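Local coordinates for protein transcriptional regulator, PadR family (Bacillus cereus, PDB 4ESB) that probably binds DNA through a winged helix-turn-helix domain and regulates transcription as a member of the PadR family, at residues S44-P47 and L48-M52. Residues are numbered along the deposited sequence; the frame is centred on the assembly and turned at random.
Sequences SIYP and LLLRM
The carbonyl O of Ile-45 accepts the amide N of Leu-49 at 2.9 Å and so closes one turn of helix 42-54. One residue on, Tyr-46 O receives Leu-50 N, also at 2.9 Å. The third bond of the series is more bent: Arg-51 N reaches Pro-47 O at 3.2 Å with an N-H...O angle of 138°. Pro-47, whose ring nitrogen has no hydrogen to give to the preceding turn, kinks the helix while its carbonyl still serves the turn ahead.

Side chains four residues apart also meet, on two different faces of the helix. On the exposed side, Tyr-46 has CG anti to its backbone N (chi1 -176°), which carries the ring outward and leaning toward the C-terminal end, so that Leu-50 lies over one face. Leu-50 CG sits 4.1 Å from the ring centroid in a CH-pi contact, offset toward the rim, while its CD1 meets Tyr-46 CE2 at 3.5 Å and its CD2 lies near the hydroxyl. On the buried side, Ile-45 CD1 and Leu-49 CD1 touch more lightly, 4.4 Å apart, and both side chains pack on Leu-28 of helix 25-34; Leu-49 also meets Ile-58 of strand 58-64. Arg-51, beyond the kink, directs its guanidinium to a salt bridge with Glu-55. One flank of the helix is thus built into the hydrophobic core and another is exposed, as expected of the third, probable recognition helix of a winged helix-turn-helix domain, which precedes the wing strands 58-64 and 70-76.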
loop_
_atom_site.group_PDB
_atom_site.type_symbol
_atom_site.label_atom_id
_atom_site.label_comp_id
_atom_site.label_asym_id
_atom_site.label_seq_id
_atom_site.Cartn_x
_atom_site.Cartn_y
_atom_site.Cartn_z
ATOM N N SER A 44 19.865 2.779 -2.936
ATOM C CA SER A 44 18.669 3.133 -2.180
ATOM C C SER A 44 18.010 1.928 -1.504
ATOM O O SER A 44 17.399 2.074 -0.446
ATOM C CB SER A 44 17.661 3.853 -3.082
ATOM O OG SER A 44 16.939 2.946 -3.890
ATOM N N ILE A 45 18.132 0.745 -2.103
ATOM C CA ILE A 45 17.535 -0.462 -1.526
ATOM C C ILE A 45 18.528 -1.280 -0.706
ATOM O O ILE A 45 18.148 -2.258 -0.066
ATOM C CB ILE A 45 16.927 -1.396 -2.605
ATOM C CG1 ILE A 45 18.032 -2.090 -3.411
ATOM C CG2 ILE A 45 15.975 -0.625 -3.511
ATOM C CD1 ILE A 45 17.511 -3.095 -4.423
ATOM N N TYR A 46 19.797 -0.886 -0.724
ATOM C CA TYR A 46 20.835 -1.664 -0.051
ATOM C C TYR A 46 20.516 -1.902 1.424
ATOM O O TYR A 46 20.580 -3.036 1.899
ATOM C CB TYR A 46 22.204 -0.990 -0.187
ATOM C CG TYR A 46 23.332 -1.800 0.397
ATOM C CD1 TYR A 46 23.589 -3.087 -0.053
ATOM C CD2 TYR A 46 24.145 -1.276 1.394
ATOM C CE1 TYR A 46 24.619 -3.833 0.476
ATOM C CE2 TYR A 46 25.179 -2.015 1.930
ATOM C CZ TYR A 46 25.410 -3.295 1.469
ATOM O OH TYR A 46 26.440 -4.038 1.991
ATOM N N PRO A 47 20.169 -0.832 2.158
ATOM C CA PRO A 47 19.884 -0.993 3.588
ATOM C C PRO A 47 18.695 -1.922 3.829
ATOM O O PRO A 47 18.626 -2.593 4.861
ATOM C CB PRO A 47 19.555 0.433 4.047
ATOM C CG PRO A 47 20.097 1.328 2.985
ATOM C CD PRO A 47 19.974 0.558 1.715
ATOM N N LEU A 48 17.764 -1.952 2.882
ATOM C CA LEU A 48 16.620 -2.848 2.966
ATOM C C LEU A 48 17.062 -4.293 2.746
ATOM O O LEU A 48 16.551 -5.203 3.391
ATOM C CB LEU A 48 15.552 -2.451 1.943
ATOM C CG LEU A 48 14.359 -3.397 1.781
ATOM C CD1 LEU A 48 13.648 -3.602 3.109
ATOM C CD2 LEU A 48 13.395 -2.861 0.732
ATOM N N LEU A 49 18.022 -4.497 1.847
ATOM C CA LEU A 49 18.555 -5.834 1.597
ATOM C C LEU A 49 19.334 -6.344 2.807
ATOM O O LEU A 49 19.291 -7.531 3.124
ATOM C CB LEU A 49 19.467 -5.847 0.368
ATOM C CG LEU A 49 18.831 -5.744 -1.019
ATOM C CD1 LEU A 49 19.925 -5.847 -2.068
ATOM C CD2 LEU A 49 17.774 -6.817 -1.241
ATOM N N LEU A 50 20.054 -5.446 3.472
ATOM C CA LEU A 50 20.834 -5.818 4.646
ATOM C C LEU A 50 19.905 -6.259 5.764
ATOM O O LEU A 50 20.223 -7.156 6.544
ATOM C CB LEU A 50 21.676 -4.638 5.130
ATOM C CG LEU A 50 22.926 -4.270 4.331
ATOM C CD1 LEU A 50 23.496 -2.957 4.844
ATOM C CD2 LEU A 50 23.966 -5.376 4.413
ATOM N N ARG A 51 18.750 -5.610 5.834
ATOM C CA ARG A 51 17.793 -5.856 6.897
ATOM C C ARG A 51 17.000 -7.131 6.626
ATOM O O ARG A 51 16.758 -7.921 7.536
ATOM C CB ARG A 51 16.860 -4.653 7.032
ATOM C CG ARG A 51 15.868 -4.754 8.170
ATOM C CD ARG A 51 15.206 -3.411 8.432
ATOM N NE ARG A 51 14.157 -3.114 7.460
ATOM C CZ ARG A 51 12.911 -3.576 7.533
ATOM N NH1 ARG A 51 12.545 -4.369 8.534
ATOM N NH2 ARG A 51 12.027 -3.250 6.601
ATOM N N MET A 52 16.613 -7.337 5.371
ATOM C CA MET A 52 15.894 -8.545 4.992
ATOM C C MET A 52 16.758 -9.775 5.254
ATOM O O MET A 52 16.243 -10.853 5.547
ATOM C CB MET A 52 15.477 -8.487 3.520
ATOM C CG MET A 52 14.381 -7.466 3.231
ATOM S SD MET A 52 13.943 -7.357 1.485
ATOM C CE MET A 52 13.205 -8.966 1.214
#